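Local coordinates for protein type III restriction-modification enzyme EcoP15I Res subunit (Escherichia coli, PDB 4ZCF) that hydrolyses ATP and, together with the Mod subunit, cleaves DNA 25-27 base pairs downstream of one of two inversely oriented recognition sites, at residues K696-E701 against R786-G791; E690-F695 against H760-K765. All coordinates share one frame; numbering follows the deposited sequence.

Contacts 1 and 2 use successive parts of one helix, 688-701. In contact 2 its first part, 690-695, packs on helix 760-769. In contact 1 its last part, 696-701, packs on helix 782-798. The two partner helices follow each other in the chain. Helix 688-701 packs on both, and the three form a small helical cluster. The contact centres lie 12 Å apart. They touch directly where Phe695 CE1 of contact 2 meets Ile788 CG2 of contact 1 at 3.7 Å. Both are structural packing away from the AMP site. The bound DNA is distant too, with nearest atoms about 40 Å from contact 1 and about 44 Å from contact 2.

Contact 1: residues K696-E701 against R786-G791; sequences KSFMLE and RKIKSG
Phe698 reaches across from helix 688-701 to Ile788 and Gly791 of helix 782-798. This is helix-helix packing within a small all-helical cluster. The two segments cross at 117°, with their axes 11.3 Å apart at closest approach. Three of the four touching residues are buried. The side-chain contacts are apolar, and the Phe698 ring also packs on main-chain carbonyl groups.

The far end of that ring makes most of the contact. The CB bond of Phe698 points toward helix 782-798. Its chi1 of 145°, away from the usual staggered values, extends the ring so that it reaches both Ile788 and Gly791. Phe698 CE2 meets the CG2 methyl of Ile788 at 3.7 Å. Phe698 CZ comes to the backbone O of Ile788 at 3.5 Å. Phe698 CE1 lies 3.4 Å from the carbonyl C of Gly791. The ring thus spans the methyl and carbonyl O of Ile788 and the carbonyl C of Gly791, about one turn on. Both carbonyl atoms approach it obliquely. The side chains of Phe698 and Ile788 cross at about a right angle.

Ile788 divides its two branches between two partners. CG2 goes to Phe698, while CG1 and CD1 go to Met699. The bend of the Met699 chain at chi2 (58°) brings its CE methyl to Ile788. With an alanine at Phe698, Ile788 CG2 and the Gly791 backbone would probably lose their aromatic cover, and a gap would be likely to open between the helices.

The rings of Phe695 and Phe792 also meet Phe698 and extend the apolar packing. Lys696 NZ forms a salt bridge with Asp769 at the end of helix 760-769. Met699 CE, not the sulfur, closes the contact, 3.8 Å from Ile788 CD1.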
loop_
_atom_site.group_PDB
_atom_site.type_symbol
_atom_site.label_atom_id
_atom_site.label_comp_id
_atom_site.label_asym_id
_atom_site.label_seq_id
_atom_site.Cartn_x
_atom_site.Cartn_y
_atom_site.Cartn_z
ATOM N N LYS C 696 -11.341 -9.678 -55.577
ATOM C CA LYS C 696 -10.140 -10.085 -56.323
ATOM C C LYS C 696 -9.938 -9.170 -57.550
ATOM O O LYS C 696 -8.816 -8.727 -57.795
ATOM C CB LYS C 696 -10.240 -11.568 -56.747
ATOM C CG LYS C 696 -9.029 -12.106 -57.522
ATOM C CD LYS C 696 -8.578 -13.495 -57.058
ATOM C CE LYS C 696 -9.399 -14.639 -57.607
ATOM N NZ LYS C 696 -8.936 -15.949 -57.072
ATOM N N SER C 697 -11.029 -8.887 -58.299
ATOM C CA SER C 697 -11.036 -8.020 -59.482
ATOM C C SER C 697 -10.538 -6.621 -59.128
ATOM O O SER C 697 -9.636 -6.115 -59.804
ATOM C CB SER C 697 -12.433 -7.960 -60.094
ATOM O OG SER C 697 -12.834 -9.245 -60.542
ATOM N N PHE C 698 -11.092 -6.023 -58.041
ATOM C CA PHE C 698 -10.703 -4.712 -57.519
ATOM C C PHE C 698 -9.214 -4.728 -57.103
ATOM O O PHE C 698 -8.492 -3.757 -57.348
ATOM C CB PHE C 698 -11.602 -4.306 -56.324
ATOM C CG PHE C 698 -10.892 -3.522 -55.243
ATOM C CD1 PHE C 698 -10.633 -2.163 -55.401
ATOM C CD2 PHE C 698 -10.430 -4.152 -54.090
ATOM C CE1 PHE C 698 -9.911 -1.457 -54.435
ATOM C CE2 PHE C 698 -9.728 -3.437 -53.113
ATOM C CZ PHE C 698 -9.489 -2.092 -53.285
ATOM N N MET C 699 -8.782 -5.818 -56.449
ATOM C CA MET C 699 -7.415 -5.993 -55.970
ATOM C C MET C 699 -6.368 -6.011 -57.095
ATOM O O MET C 699 -5.291 -5.436 -56.926
ATOM C CB MET C 699 -7.318 -7.250 -55.088
ATOM C CG MET C 699 -6.394 -7.086 -53.912
ATOM S SD MET C 699 -6.841 -5.722 -52.817
ATOM C CE MET C 699 -5.290 -5.406 -52.124
ATOM N N LEU C 700 -6.698 -6.656 -58.239
ATOM C CA LEU C 700 -5.843 -6.776 -59.426
ATOM C C LEU C 700 -5.797 -5.461 -60.231
ATOM O O LEU C 700 -4.728 -5.094 -60.728
ATOM C CB LEU C 700 -6.296 -7.951 -60.319
ATOM C CG LEU C 700 -6.175 -9.365 -59.733
ATOM C CD1 LEU C 700 -7.167 -10.309 -60.376
ATOM C CD2 LEU C 700 -4.769 -9.910 -59.865
ATOM N N GLU C 701 -6.952 -4.755 -60.337
ATOM C CA GLU C 701 -7.105 -3.460 -61.010
ATOM C C GLU C 701 -6.282 -2.384 -60.291
ATOM O O GLU C 701 -5.752 -1.478 -60.943
ATOM C CB GLU C 701 -8.572 -3.055 -61.032
ATOM N N ARG C 786 -5.697 1.739 -45.683
ATOM C CA ARG C 786 -6.432 2.983 -45.966
ATOM C C ARG C 786 -6.775 3.130 -47.464
ATOM O O ARG C 786 -7.794 3.735 -47.800
ATOM C CB ARG C 786 -5.640 4.185 -45.477
ATOM N N LYS C 787 -5.929 2.554 -48.350
ATOM C CA LYS C 787 -6.121 2.569 -49.799
ATOM C C LYS C 787 -7.196 1.551 -50.220
ATOM O O LYS C 787 -8.062 1.900 -51.027
ATOM C CB LYS C 787 -4.804 2.300 -50.515
ATOM N N ILE C 788 -7.162 0.311 -49.651
ATOM C CA ILE C 788 -8.145 -0.759 -49.910
ATOM C C ILE C 788 -9.546 -0.290 -49.516
ATOM O O ILE C 788 -10.495 -0.551 -50.250
ATOM C CB ILE C 788 -7.768 -2.124 -49.249
ATOM C CG1 ILE C 788 -6.395 -2.629 -49.742
ATOM C CG2 ILE C 788 -8.849 -3.193 -49.504
ATOM C CD1 ILE C 788 -5.707 -3.576 -48.837
ATOM N N LYS C 789 -9.664 0.452 -48.402
ATOM C CA LYS C 789 -10.942 0.977 -47.918
ATOM C C LYS C 789 -11.524 2.016 -48.888
ATOM O O LYS C 789 -12.613 1.798 -49.434
ATOM C CB LYS C 789 -10.781 1.567 -46.520
ATOM N N SER C 790 -10.776 3.115 -49.122
ATOM C CA SER C 790 -11.119 4.230 -50.008
ATOM C C SER C 790 -11.362 3.739 -51.436
ATOM O O SER C 790 -12.333 4.168 -52.067
ATOM C CB SER C 790 -9.997 5.264 -49.993
ATOM N N GLY C 791 -10.503 2.820 -51.896
ATOM C CA GLY C 791 -10.555 2.217 -53.220
ATOM C C GLY C 791 -11.724 1.282 -53.431
ATOM O O GLY C 791 -12.464 1.452 -54.402
#

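Contact 2: residues E690-F695 against H760-K765; sequences EFLSIF and HGTLHK
Leu692 and Phe695, one turn apart on helix 688-701, pack against Thr762, Leu763 and Lys765 of helix 760-769. This is apolar helix-helix packing in the same helical cluster. The segments cross at -50° with their axes 9.9 Å apart at closest approach.

The tightly packed part has two pairs. In the first, Leu692 lies on Thr762, where the backbones come nearest, with the two CA atoms 5.9 Å apart. Leu692 buries more area here than any other residue of the contact. Its CD1 branch does the touching, 3.8 Å from Thr762 CB, and the CG2 methyl of Thr762 lies close by. The buried hydroxyl of Thr762 is satisfied by the backbone O of Lys759.

The second pair is Phe695 and Leu763, both buried. The CB bond of Phe695 points toward helix 760-769. Its CG lies anti to the backbone N (chi1 -179°), which extends the ring so that Phe695 CE2 meets Leu763 CD2 at 3.5 Å. CZ touches the same methyl, which approaches the ring obliquely. Other residues complete the enclosure. Phe792 packs edge-to-face with Phe695, while Ser753 and Ile756 of helix 745-756 touch Leu763.

The loose side is the partly exposed flank of Leu692, bordered by Lys765. The Lys765 side chain crosses Leu692 at about a right angle. Only its aliphatic part takes part in the packing. The chain bends at chi4, and the amine leads away from helix 688-701. There NZ makes a long, weak ion pair with Asp533 of a neighbouring subunit, probably Mod. That subunit also packs on Thr762 through its Ser617. The methylene CD of Lys765 stays behind at the border, 3.8 Å from Leu692 CD1.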
loop_
_atom_site.group_PDB
_atom_site.type_symbol
_atom_site.label_atom_id
_atom_site.label_comp_id
_atom_site.label_asym_id
_atom_site.label_seq_id
_atom_site.Cartn_x
_atom_site.Cartn_y
_atom_site.Cartn_z
ATOM N N GLU C 690 -18.573 -16.221 -54.644
ATOM C CA GLU C 690 -18.987 -15.186 -55.597
ATOM C C GLU C 690 -18.443 -13.808 -55.163
ATOM O O GLU C 690 -17.946 -13.065 -56.014
ATOM C CB GLU C 690 -20.517 -15.168 -55.754
ATOM C CG GLU C 690 -21.021 -14.331 -56.920
ATOM C CD GLU C 690 -22.513 -14.059 -56.906
ATOM O OE1 GLU C 690 -23.301 -15.032 -56.962
ATOM O OE2 GLU C 690 -22.894 -12.868 -56.848
ATOM N N PHE C 691 -18.520 -13.482 -53.840
ATOM C CA PHE C 691 -17.997 -12.225 -53.273
ATOM C C PHE C 691 -16.471 -12.135 -53.431
ATOM O O PHE C 691 -15.942 -11.056 -53.720
ATOM C CB PHE C 691 -18.379 -12.073 -51.778
ATOM C CG PHE C 691 -18.086 -10.694 -51.224
ATOM C CD1 PHE C 691 -16.835 -10.386 -50.701
ATOM C CD2 PHE C 691 -19.049 -9.691 -51.266
ATOM C CE1 PHE C 691 -16.550 -9.098 -50.239
ATOM C CE2 PHE C 691 -18.766 -8.407 -50.793
ATOM C CZ PHE C 691 -17.519 -8.121 -50.281
ATOM N N LEU C 692 -15.779 -13.269 -53.199
ATOM C CA LEU C 692 -14.327 -13.436 -53.265
ATOM C C LEU C 692 -13.780 -12.916 -54.600
ATOM O O LEU C 692 -12.798 -12.173 -54.613
ATOM C CB LEU C 692 -13.988 -14.933 -53.074
ATOM C CG LEU C 692 -12.583 -15.270 -52.579
ATOM C CD1 LEU C 692 -12.634 -16.211 -51.416
ATOM C CD2 LEU C 692 -11.761 -15.891 -53.669
ATOM N N SER C 693 -14.462 -13.274 -55.714
ATOM C CA SER C 693 -14.113 -12.876 -57.077
ATOM C C SER C 693 -14.293 -11.377 -57.339
ATOM O O SER C 693 -13.553 -10.818 -58.143
ATOM C CB SER C 693 -14.877 -13.715 -58.098
ATOM O OG SER C 693 -16.275 -13.488 -58.035
ATOM N N ILE C 694 -15.253 -10.726 -56.652
ATOM C CA ILE C 694 -15.522 -9.286 -56.787
ATOM C C ILE C 694 -14.395 -8.472 -56.122
ATOM O O ILE C 694 -13.909 -7.499 -56.710
ATOM C CB ILE C 694 -16.948 -8.934 -56.279
ATOM C CG1 ILE C 694 -18.021 -9.683 -57.108
ATOM C CG2 ILE C 694 -17.200 -7.415 -56.280
ATOM C CD1 ILE C 694 -19.349 -9.982 -56.383
ATOM N N PHE C 695 -13.954 -8.904 -54.919
ATOM C CA PHE C 695 -12.851 -8.256 -54.195
ATOM C C PHE C 695 -11.474 -8.523 -54.881
ATOM O O PHE C 695 -10.569 -7.686 -54.789
ATOM C CB PHE C 695 -12.854 -8.636 -52.689
ATOM C CG PHE C 695 -11.753 -7.975 -51.890
ATOM C CD1 PHE C 695 -11.813 -6.622 -51.575
ATOM C CD2 PHE C 695 -10.625 -8.692 -51.506
ATOM C CE1 PHE C 695 -10.762 -5.998 -50.891
ATOM C CE2 PHE C 695 -9.574 -8.066 -50.826
ATOM C CZ PHE C 695 -9.649 -6.724 -50.523
ATOM N N HIS C 760 -12.166 -12.632 -42.779
ATOM C CA HIS C 760 -10.726 -12.852 -42.627
ATOM C C HIS C 760 -10.256 -13.895 -43.629
ATOM O O HIS C 760 -9.214 -13.700 -44.237
ATOM C CB HIS C 760 -10.387 -13.337 -41.205
ATOM C CG HIS C 760 -10.315 -12.255 -40.183
ATOM N ND1 HIS C 760 -11.454 -11.779 -39.553
ATOM C CD2 HIS C 760 -9.236 -11.625 -39.668
ATOM C CE1 HIS C 760 -11.036 -10.855 -38.700
ATOM N NE2 HIS C 760 -9.709 -10.727 -38.732
ATOM N N GLY C 761 -11.030 -14.980 -43.781
ATOM C CA GLY C 761 -10.739 -16.091 -44.679
ATOM C C GLY C 761 -10.782 -15.753 -46.154
ATOM O O GLY C 761 -9.981 -16.280 -46.927
ATOM N N THR C 762 -11.725 -14.883 -46.562
ATOM C CA THR C 762 -11.863 -14.486 -47.969
ATOM C C THR C 762 -10.800 -13.458 -48.399
ATOM O O THR C 762 -10.419 -13.444 -49.568
ATOM C CB THR C 762 -13.306 -14.135 -48.315
ATOM O OG1 THR C 762 -13.671 -12.962 -47.598
ATOM C CG2 THR C 762 -14.280 -15.285 -48.018
ATOM N N LEU C 763 -10.311 -12.625 -47.443
ATOM C CA LEU C 763 -9.247 -11.639 -47.642
ATOM C C LEU C 763 -7.928 -12.399 -47.768
ATOM O O LEU C 763 -7.095 -12.076 -48.611
ATOM C CB LEU C 763 -9.154 -10.679 -46.431
ATOM C CG LEU C 763 -10.233 -9.617 -46.270
ATOM C CD1 LEU C 763 -10.126 -8.919 -44.932
ATOM C CD2 LEU C 763 -10.186 -8.619 -47.391
ATOM N N HIS C 764 -7.747 -13.414 -46.922
ATOM C CA HIS C 764 -6.570 -14.269 -46.919
ATOM C C HIS C 764 -6.501 -15.124 -48.204
ATOM O O HIS C 764 -5.419 -15.319 -48.747
ATOM C CB HIS C 764 -6.589 -15.140 -45.656
ATOM C CG HIS C 764 -5.533 -16.189 -45.618
ATOM N ND1 HIS C 764 -4.196 -15.865 -45.466
ATOM C CD2 HIS C 764 -5.656 -17.534 -45.690
ATOM C CE1 HIS C 764 -3.546 -17.016 -45.470
ATOM N NE2 HIS C 764 -4.385 -18.050 -45.599
ATOM N N LYS C 765 -7.658 -15.621 -48.680
ATOM C CA LYS C 765 -7.765 -16.452 -49.883
ATOM C C LYS C 765 -7.332 -15.691 -51.140
ATOM O O LYS C 765 -6.548 -16.227 -51.923
ATOM C CB LYS C 765 -9.183 -17.030 -50.044
ATOM C CG LYS C 765 -9.382 -18.367 -49.342
ATOM C CD LYS C 765 -10.860 -18.756 -49.280
ATOM C CE LYS C 765 -11.195 -19.669 -48.124
ATOM N NZ LYS C 765 -10.612 -21.031 -48.277
#